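Ancestral congerin Con-anc (PDB 3AJY) is a reconstructed ancestor of the fish galectins called congerins that binds a galactose-containing glycan and probably recognises beta-galactosides. Local coordinates at residues A[30-35]-A[43-48]; A[59-64]-A[107-112]. One frame throughout, in Å; residues are numbered along the deposited sequence.

Interaction 1 (A[30-35]-A[43-48]); sequences RFSINV and SLHLDH. With GAL (beta-D-galactopyranose), chain C.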
ATOM      1  N   ARG A  30      -1.034  17.015  15.270  1.00 29.30           N
ATOM      2  CA  ARG A  30      -1.508  15.628  15.382  1.00 29.40           C
ATOM      3  C   ARG A  30      -1.336  14.938  14.042  1.00 29.15           C
ATOM      4  O   ARG A  30      -1.274  15.595  13.005  1.00 29.41           O
ATOM      5  CB  ARG A  30      -2.995  15.597  15.763  1.00 29.45           C
ATOM      6  CG  ARG A  30      -3.881  16.259  14.679  1.00 31.58           C
ATOM      7  CD  ARG A  30      -5.187  16.884  15.180  1.00 34.92           C
ATOM      8  NE  ARG A  30      -6.178  15.888  15.495  1.00 37.01           N
ATOM      9  CZ  ARG A  30      -7.428  15.829  15.039  1.00 35.86           C
ATOM     10  NH1 ARG A  30      -8.169  14.823  15.443  1.00 32.94           N
ATOM     11  NH2 ARG A  30      -7.949  16.747  14.215  1.00 36.56           N
ATOM     12  N   PHE A  31      -1.243  13.612  14.051  1.00 28.46           N
ATOM     13  CA  PHE A  31      -1.470  12.843  12.844  1.00 27.68           C
ATOM     14  C   PHE A  31      -2.139  11.535  13.229  1.00 27.99           C
ATOM     15  O   PHE A  31      -1.945  11.041  14.350  1.00 28.02           O
ATOM     16  CB  PHE A  31      -0.174  12.651  12.031  1.00 27.65           C
ATOM     17  CG  PHE A  31       0.694  11.523  12.514  1.00 27.37           C
ATOM     18  CD1 PHE A  31       1.534  11.694  13.605  1.00 27.37           C
ATOM     19  CD2 PHE A  31       0.679  10.289  11.861  1.00 26.77           C
ATOM     20  CE1 PHE A  31       2.351  10.639  14.053  1.00 25.83           C
ATOM     21  CE2 PHE A  31       1.487   9.237  12.304  1.00 27.10           C
ATOM     22  CZ  PHE A  31       2.315   9.418  13.401  1.00 23.54           C
ATOM     23  N   SER A  32      -2.944  10.986  12.321  1.00 27.87           N
ATOM     24  CA  SER A  32      -3.724   9.783  12.608  1.00 27.60           C
ATOM     25  C   SER A  32      -3.553   8.701  11.564  1.00 27.79           C
ATOM     26  O   SER A  32      -3.264   8.967  10.398  1.00 27.58           O
ATOM     27  CB  SER A  32      -5.215  10.103  12.786  1.00 27.55           C
ATOM     28  OG  SER A  32      -5.767  10.632  11.595  1.00 28.78           O
ATOM     29  N   ILE A  33      -3.670   7.464  12.031  1.00 28.16           N
ATOM     30  CA  ILE A  33      -3.789   6.306  11.174  1.00 27.99           C
ATOM     31  C   ILE A  33      -5.207   5.827  11.366  1.00 28.00           C
ATOM     32  O   ILE A  33      -5.678   5.746  12.490  1.00 28.42           O
ATOM     33  CB  ILE A  33      -2.757   5.208  11.567  1.00 28.37           C
ATOM     34  CG1 ILE A  33      -1.327   5.752  11.402  1.00 28.21           C
ATOM     35  CG2 ILE A  33      -2.996   3.921  10.760  1.00 28.51           C
ATOM     36  CD1 ILE A  33      -1.013   6.370   9.993  1.00 26.17           C
ATOM     37  N   ASN A  34      -5.900   5.558  10.265  1.00 28.49           N
ATOM     38  CA  ASN A  34      -7.302   5.167  10.297  1.00 29.10           C
ATOM     39  C   ASN A  34      -7.554   3.910   9.479  1.00 29.35           C
ATOM     40  O   ASN A  34      -7.182   3.831   8.312  1.00 29.75           O
ATOM     41  CB  ASN A  34      -8.162   6.304   9.746  1.00 29.18           C
ATOM     42  CG  ASN A  34      -7.862   7.609  10.414  1.00 27.91           C
ATOM     43  OD1 ASN A  34      -8.231   7.828  11.569  1.00 29.73           O
ATOM     44  ND2 ASN A  34      -7.177   8.487   9.702  1.00 28.93           N
ATOM     45  N   VAL A  35      -8.189   2.927  10.091  1.00 29.33           N
ATOM     46  CA  VAL A  35      -8.520   1.724   9.367  1.00 29.37           C
ATOM     47  C   VAL A  35      -9.974   1.336   9.615  1.00 29.84           C
ATOM     48  O   VAL A  35     -10.450   1.386  10.743  1.00 29.40           O
ATOM     49  CB  VAL A  35      -7.534   0.573   9.690  1.00 29.00           C
ATOM     50  CG1 VAL A  35      -6.119   0.946   9.223  1.00 29.01           C
ATOM     51  CG2 VAL A  35      -7.495   0.291  11.173  1.00 29.42           C
ATOM     52  N   SER A  43     -12.925   1.302  12.274  1.00 30.95           N
ATOM     53  CA  SER A  43     -12.722   0.436  13.421  1.00 30.56           C
ATOM     54  C   SER A  43     -11.650   0.964  14.354  1.00 30.78           C
ATOM     55  O   SER A  43     -11.721   0.744  15.575  1.00 30.90           O
ATOM     56  CB  SER A  43     -12.360  -0.983  12.967  1.00 30.74           C
ATOM     57  OG  SER A  43     -13.524  -1.672  12.526  1.00 29.65           O
ATOM     58  N   LEU A  44     -10.645   1.634  13.787  1.00 30.65           N
ATOM     59  CA  LEU A  44      -9.520   2.147  14.578  1.00 30.21           C
ATOM     60  C   LEU A  44      -9.074   3.477  14.018  1.00 29.25           C
ATOM     61  O   LEU A  44      -8.679   3.554  12.867  1.00 28.89           O
ATOM     62  CB  LEU A  44      -8.307   1.204  14.536  1.00 30.33           C
ATOM     63  CG  LEU A  44      -7.341   1.035  15.719  1.00 31.78           C
ATOM     64  CD1 LEU A  44      -5.919   0.678  15.241  1.00 31.45           C
ATOM     65  CD2 LEU A  44      -7.304   2.183  16.714  1.00 31.79           C
ATOM     66  N   HIS A  45      -9.134   4.503  14.857  1.00 28.81           N
ATOM     67  CA  HIS A  45      -8.589   5.818  14.550  1.00 28.54           C
ATOM     68  C   HIS A  45      -7.500   5.998  15.607  1.00 29.23           C
ATOM     69  O   HIS A  45      -7.784   6.047  16.799  1.00 29.78           O
ATOM     70  CB  HIS A  45      -9.702   6.856  14.688  1.00 27.98           C
ATOM     71  CG  HIS A  45      -9.233   8.271  14.847  1.00 26.82           C
ATOM     72  ND1 HIS A  45      -8.686   8.997  13.807  1.00 26.70           N
ATOM     73  CD2 HIS A  45      -9.321   9.127  15.897  1.00 25.85           C
ATOM     74  CE1 HIS A  45      -8.425  10.231  14.222  1.00 24.34           C
ATOM     75  NE2 HIS A  45      -8.799  10.334  15.485  1.00 25.25           N
ATOM     76  N   LEU A  46      -6.255   6.085  15.161  1.00 29.23           N
ATOM     77  CA  LEU A  46      -5.133   6.222  16.046  1.00 30.15           C
ATOM     78  C   LEU A  46      -4.542   7.626  15.887  1.00 29.78           C
ATOM     79  O   LEU A  46      -3.772   7.875  14.964  1.00 30.41           O
ATOM     80  CB  LEU A  46      -4.132   5.101  15.708  1.00 29.67           C
ATOM     81  CG  LEU A  46      -2.865   4.833  16.498  1.00 32.68           C
ATOM     82  CD1 LEU A  46      -3.184   4.273  17.893  1.00 32.53           C
ATOM     83  CD2 LEU A  46      -2.000   3.836  15.688  1.00 31.75           C
ATOM     84  N   ASP A  47      -4.908   8.540  16.786  1.00 29.51           N
ATOM     85  CA  ASP A  47      -4.548   9.958  16.651  1.00 29.38           C
ATOM     86  C   ASP A  47      -3.407  10.291  17.598  1.00 29.19           C
ATOM     87  O   ASP A  47      -3.559  10.192  18.817  1.00 29.56           O
ATOM     88  CB  ASP A  47      -5.765  10.855  16.945  1.00 28.81           C
ATOM     89  CG  ASP A  47      -5.680  12.237  16.275  1.00 30.43           C
ATOM     90  OD1 ASP A  47      -4.968  12.385  15.263  1.00 32.43           O
ATOM     91  OD2 ASP A  47      -6.356  13.189  16.750  1.00 29.22           O
ATOM     92  N   HIS A  48      -2.263  10.667  17.035  1.00 28.91           N
ATOM     93  CA  HIS A  48      -1.073  11.007  17.817  1.00 28.82           C
ATOM     94  C   HIS A  48      -1.002  12.502  17.944  1.00 28.61           C
ATOM     95  O   HIS A  48      -0.632  13.208  17.005  1.00 28.07           O
ATOM     96  CB  HIS A  48       0.177  10.477  17.144  1.00 29.08           C
ATOM     97  CG  HIS A  48       0.039   9.056  16.692  1.00 30.39           C
ATOM     98  ND1 HIS A  48      -0.538   8.711  15.487  1.00 29.08           N
ATOM     99  CD2 HIS A  48       0.367   7.892  17.303  1.00 30.92           C
ATOM    100  CE1 HIS A  48      -0.534   7.395  15.363  1.00 33.22           C
ATOM    101  NE2 HIS A  48       0.009   6.873  16.451  1.00 31.63           N
TER
HETATM  102  C1  GAL C   2     -12.116  14.791  17.894  1.00 34.87           C
HETATM  103  C2  GAL C   2     -11.391  15.242  16.632  1.00 34.60           C
HETATM  104  C3  GAL C   2     -11.534  14.207  15.518  1.00 33.76           C
HETATM  105  C4  GAL C   2     -11.138  12.819  16.038  1.00 33.60           C
HETATM  106  C5  GAL C   2     -11.933  12.479  17.303  1.00 34.49           C
HETATM  107  C6  GAL C   2     -11.594  11.101  17.898  1.00 34.41           C
HETATM  108  O2  GAL C   2     -11.915  16.478  16.207  1.00 36.51           O
HETATM  109  O3  GAL C   2     -10.692  14.596  14.449  1.00 32.66           O
HETATM  110  O4  GAL C   2      -9.749  12.795  16.311  1.00 32.55           O
HETATM  111  O5  GAL C   2     -11.731  13.479  18.284  1.00 34.16           O
HETATM  112  O6  GAL C   2     -12.456  10.821  18.993  1.00 32.38           O
HETATM  113  O   HOH W   1      -5.784  13.221  12.695  1.00 34.08           O
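Arg30 and Asp47 meet through a salt bridge in which the guanidinium comes side-on and spends two nitrogens on one oxygen. Arg30 NE lies 3.0 Å from Asp47 OD2, on the syn lone pair of the carboxylate, whereas Arg30 NH1, 2.8 Å from the same Asp47 OD2, arrives from above the carboxylate plane. Arg49 adds a further salt bridge to that oxygen, so three donors grip it, which probably keeps the aspartate ionised. Asp47 OD1 accepts a hydrogen bond from a water that is also bonded to Ser32 OG. Arg30 NH1 has a second task, an almost straight bond of 2.7 Å to galactose O3. His45 is fixed from behind: with CG anti to the backbone N (chi1 161°), its ring lies nearly coplanar with the Asn34 amide, and ND1 donates to Asn34 OD1 at 2.6 Å. His45 NE2 is thereby presented to galactose O4, 2.8 Å away. Asn34 ND2 in turn donates to Ser32 OG and is also bonded to Ser122, a second shell behind the sugar-binding histidine. The Phe31 and His48 side chains lie on the other face of the sheet; Phe31 O accepts from His48 N and His48 ND1, from opposite faces of its carbonyl plane. The bond from His48 ND1 to Phe31 O, 2.9 Å long, holds the imidazole in an offset stack on the Phe31 ring, planes 21° apart. Antiparallel backbone bonds join the pairs Phe31–His48, Ile33–Leu46 and Val35–Leu44, and a classic beta bulge sets Ser43 and Leu44 against Val35. The hairpin lies inside the six-stranded sheet of the galectin sandwich: strand 117-125 flanks residues 30-35 and strand 58-65 flanks residues 43-48, while Ile33 and Leu46 pack on strand 85-92 of the opposing sheet.

Interaction 2 (A[59-64]-A[107-112]); sequences IVLNSM and LEFPNR. With GAL (beta-D-galactopyranose), chain C.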
ATOM      1  N   ILE A  59      -1.846   9.834  22.763  1.00 30.71           N
ATOM      2  CA  ILE A  59      -2.485   9.107  21.689  1.00 30.68           C
ATOM      3  C   ILE A  59      -3.937   8.986  22.053  1.00 30.18           C
ATOM      4  O   ILE A  59      -4.284   8.704  23.202  1.00 30.30           O
ATOM      5  CB  ILE A  59      -1.887   7.705  21.465  1.00 30.24           C
ATOM      6  CG1 ILE A  59      -0.381   7.784  21.180  1.00 30.32           C
ATOM      7  CG2 ILE A  59      -2.598   7.009  20.309  1.00 30.54           C
ATOM      8  CD1 ILE A  59       0.296   6.402  21.124  1.00 32.30           C
ATOM      9  N   VAL A  60      -4.797   9.260  21.084  1.00 30.21           N
ATOM     10  CA  VAL A  60      -6.218   9.080  21.288  1.00 29.30           C
ATOM     11  C   VAL A  60      -6.635   7.974  20.338  1.00 29.32           C
ATOM     12  O   VAL A  60      -6.313   8.016  19.147  1.00 29.88           O
ATOM     13  CB  VAL A  60      -6.999  10.399  21.023  1.00 29.70           C
ATOM     14  CG1 VAL A  60      -8.537  10.151  21.016  1.00 28.21           C
ATOM     15  CG2 VAL A  60      -6.612  11.458  22.060  1.00 29.63           C
ATOM     16  N   LEU A  61      -7.342   6.983  20.869  1.00 28.75           N
ATOM     17  CA  LEU A  61      -7.871   5.886  20.075  1.00 28.34           C
ATOM     18  C   LEU A  61      -9.376   5.931  20.118  1.00 27.91           C
ATOM     19  O   LEU A  61      -9.963   6.242  21.139  1.00 28.01           O
ATOM     20  CB  LEU A  61      -7.397   4.532  20.615  1.00 28.36           C
ATOM     21  CG  LEU A  61      -5.888   4.285  20.696  1.00 29.30           C
ATOM     22  CD1 LEU A  61      -5.299   4.834  21.991  1.00 32.76           C
ATOM     23  CD2 LEU A  61      -5.614   2.804  20.580  1.00 31.23           C
ATOM     24  N   ASN A  62     -10.010   5.602  19.007  1.00 28.39           N
ATOM     25  CA  ASN A  62     -11.457   5.658  18.952  1.00 28.84           C
ATOM     26  C   ASN A  62     -11.922   4.934  17.724  1.00 28.96           C
ATOM     27  O   ASN A  62     -11.117   4.608  16.863  1.00 28.53           O
ATOM     28  CB  ASN A  62     -11.922   7.127  18.927  1.00 28.64           C
ATOM     29  CG  ASN A  62     -13.348   7.299  19.413  1.00 29.71           C
ATOM     30  OD1 ASN A  62     -14.075   6.318  19.616  1.00 29.06           O
ATOM     31  ND2 ASN A  62     -13.773   8.566  19.581  1.00 26.46           N
ATOM     32  N   SER A  63     -13.228   4.702  17.640  1.00 30.14           N
ATOM     33  CA  SER A  63     -13.843   4.170  16.439  1.00 30.89           C
ATOM     34  C   SER A  63     -14.881   5.179  15.996  1.00 31.87           C
ATOM     35  O   SER A  63     -15.236   6.083  16.755  1.00 31.24           O
ATOM     36  CB  SER A  63     -14.494   2.808  16.701  1.00 31.08           C
ATOM     37  OG  SER A  63     -15.611   2.911  17.578  1.00 31.77           O
ATOM     38  N   MET A  64     -15.356   5.017  14.770  1.00 32.70           N
ATOM     39  CA  MET A  64     -16.315   5.940  14.212  1.00 34.98           C
ATOM     40  C   MET A  64     -17.372   5.204  13.419  1.00 35.24           C
ATOM     41  O   MET A  64     -17.090   4.193  12.766  1.00 35.05           O
ATOM     42  CB  MET A  64     -15.617   6.928  13.292  1.00 35.07           C
ATOM     43  CG  MET A  64     -16.477   8.061  12.890  1.00 36.19           C
ATOM     44  SD  MET A  64     -15.615   9.124  11.765  1.00 37.51           S
ATOM     45  CE  MET A  64     -16.735  10.534  11.863  1.00 38.94           C
ATOM     46  N   LEU A 107      -0.105  -1.000  22.301  1.00 36.62           N
ATOM     47  CA  LEU A 107      -1.446  -0.584  22.673  1.00 36.34           C
ATOM     48  C   LEU A 107      -2.448  -1.633  22.230  1.00 35.74           C
ATOM     49  O   LEU A 107      -2.160  -2.453  21.358  1.00 35.68           O
ATOM     50  CB  LEU A 107      -1.811   0.753  22.002  1.00 36.18           C
ATOM     51  CG  LEU A 107      -0.900   1.963  22.183  1.00 37.32           C
ATOM     52  CD1 LEU A 107      -1.585   3.194  21.600  1.00 39.33           C
ATOM     53  CD2 LEU A 107      -0.589   2.180  23.651  1.00 38.94           C
ATOM     54  N   GLU A 108      -3.633  -1.584  22.833  1.00 34.98           N
ATOM     55  CA  GLU A 108      -4.742  -2.431  22.438  1.00 34.46           C
ATOM     56  C   GLU A 108      -6.019  -1.612  22.416  1.00 33.21           C
ATOM     57  O   GLU A 108      -6.166  -0.645  23.161  1.00 33.90           O
ATOM     58  CB  GLU A 108      -4.892  -3.609  23.402  1.00 34.21           C
ATOM     59  CG  GLU A 108      -3.679  -4.509  23.455  1.00 35.53           C
ATOM     60  CD  GLU A 108      -3.877  -5.713  24.373  1.00 36.34           C
ATOM     61  OE1 GLU A 108      -2.995  -6.602  24.345  1.00 38.57           O
ATOM     62  OE2 GLU A 108      -4.900  -5.760  25.107  1.00 36.34           O
ATOM     63  N   PHE A 109      -6.948  -2.023  21.568  1.00 32.28           N
ATOM     64  CA  PHE A 109      -8.210  -1.322  21.384  1.00 31.59           C
ATOM     65  C   PHE A 109      -9.241  -2.351  20.993  1.00 31.50           C
ATOM     66  O   PHE A 109      -8.982  -3.189  20.137  1.00 31.44           O
ATOM     67  CB  PHE A 109      -8.077  -0.247  20.285  1.00 30.76           C
ATOM     68  CG  PHE A 109      -9.261   0.704  20.208  1.00 29.76           C
ATOM     69  CD1 PHE A 109      -9.463   1.657  21.192  1.00 29.46           C
ATOM     70  CD2 PHE A 109     -10.147   0.643  19.144  1.00 30.51           C
ATOM     71  CE1 PHE A 109     -10.543   2.535  21.138  1.00 29.65           C
ATOM     72  CE2 PHE A 109     -11.245   1.515  19.069  1.00 32.59           C
ATOM     73  CZ  PHE A 109     -11.439   2.459  20.072  1.00 30.38           C
ATOM     74  N   PRO A 110     -10.416  -2.311  21.627  1.00 31.78           N
ATOM     75  CA  PRO A 110     -11.504  -3.200  21.237  1.00 31.97           C
ATOM     76  C   PRO A 110     -11.881  -3.191  19.750  1.00 32.24           C
ATOM     77  O   PRO A 110     -11.943  -2.133  19.110  1.00 32.49           O
ATOM     78  CB  PRO A 110     -12.691  -2.722  22.086  1.00 31.86           C
ATOM     79  CG  PRO A 110     -12.272  -1.400  22.682  1.00 32.00           C
ATOM     80  CD  PRO A 110     -10.780  -1.451  22.769  1.00 31.81           C
ATOM     81  N   ASN A 111     -12.131  -4.387  19.225  1.00 31.98           N
ATOM     82  CA  ASN A 111     -12.735  -4.569  17.914  1.00 32.20           C
ATOM     83  C   ASN A 111     -14.274  -4.434  18.029  1.00 31.85           C
ATOM     84  O   ASN A 111     -15.014  -5.423  17.996  1.00 31.34           O
ATOM     85  CB  ASN A 111     -12.284  -5.915  17.329  1.00 31.44           C
ATOM     86  CG  ASN A 111     -12.591  -6.061  15.839  1.00 33.16           C
ATOM     87  OD1 ASN A 111     -12.075  -6.978  15.182  1.00 35.04           O
ATOM     88  ND2 ASN A 111     -13.444  -5.188  15.301  1.00 29.74           N
ATOM     89  N   ARG A 112     -14.740  -3.190  18.154  1.00 31.76           N
ATOM     90  CA  ARG A 112     -16.147  -2.887  18.499  1.00 31.65           C
ATOM     91  C   ARG A 112     -17.189  -3.383  17.489  1.00 31.78           C
ATOM     92  O   ARG A 112     -18.330  -3.724  17.860  1.00 31.86           O
ATOM     93  CB  ARG A 112     -16.331  -1.388  18.746  1.00 31.09           C
ATOM     94  CG  ARG A 112     -15.626  -0.872  19.989  1.00 32.66           C
ATOM     95  CD  ARG A 112     -15.518   0.653  19.990  1.00 30.25           C
ATOM     96  NE  ARG A 112     -14.995   1.151  21.264  1.00 32.60           N
ATOM     97  CZ  ARG A 112     -14.682   2.418  21.515  1.00 32.15           C
ATOM     98  NH1 ARG A 112     -14.829   3.348  20.572  1.00 30.53           N
ATOM     99  NH2 ARG A 112     -14.215   2.759  22.703  1.00 30.05           N
TER
HETATM  100  C1  GAL C   2     -12.116  14.791  17.894  1.00 34.87           C
HETATM  101  C2  GAL C   2     -11.391  15.242  16.632  1.00 34.60           C
HETATM  102  C3  GAL C   2     -11.534  14.207  15.518  1.00 33.76           C
HETATM  103  C4  GAL C   2     -11.138  12.819  16.038  1.00 33.60           C
HETATM  104  C5  GAL C   2     -11.933  12.479  17.303  1.00 34.49           C
HETATM  105  C6  GAL C   2     -11.594  11.101  17.898  1.00 34.41           C
HETATM  106  O2  GAL C   2     -11.915  16.478  16.207  1.00 36.51           O
HETATM  107  O3  GAL C   2     -10.692  14.596  14.449  1.00 32.66           O
HETATM  108  O4  GAL C   2      -9.749  12.795  16.311  1.00 32.55           O
HETATM  109  O5  GAL C   2     -11.731  13.479  18.284  1.00 34.16           O
HETATM  110  O6  GAL C   2     -12.456  10.821  18.993  1.00 32.38           O
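Leu107 opens the contact by sending CD1 against Ile59 CD1, 3.7 Å away, the two side chains meeting tip to tip between the sheets; the same methyl reaches Leu61 CD1. Glu108 turns the other way, to a salt bridge with Lys96. Phe109 and Leu61 then slide past each other in opposite directions, with Leu61 CB 3.6 Å from Phe109 CD1. A chi1 of -169°, which turns the ring away from the backbone N, brings Phe109 CZ obliquely to within 3.4 Å of Asn62 CA. After the turn at Asn111, Arg112 runs back extended and lays one guanidinium face over Phe109 CZ. Arg112 NH1 donates in the guanidinium plane to Ser63 OG at 3.1 Å and to Asn62 OD1 at 3.2 Å, the guanidinium and amide planes standing perpendicular. Ser63 OG also bonds Tyr113, Arg112 NH2 bonds the Thr71 carbonyl, and Asn62 OD1 receives the Ser63 backbone N too. The apolar part thus joins the facing sheets of the sandwich, while Arg112 and the Ser63 backbone N at OD1, with Glu70 O at ND2, probably fix the amide's rotation so that Asn62 ND2, 2.7 Å from galactose O6, faces the sugar.

Overall arrangement
Strands 41-52 and 58-65 are neighbours in one sheet, so interactions 1 and 2, with centres about 9 Å apart, share a backbone seam: His45 N lies 2.8 Å from Asn62 O and Asp47 O 2.7 Å from Val60 N, both probable hydrogen bonds. Interaction 1 pairs strands within the sheet, whereas interaction 2 spans to the second sheet. They also pack directly, Ser43 O lying 3.6 Å from Phe109 CE2. Both converge on one galactose: Arg30 and His45 read O3 and O4, Asn62 reads O6, and Tyr52 and Glu72 add further hydrogen bonds to the sugar. Contacts to O4 and O6 are consistent with galactose recognition by galectins.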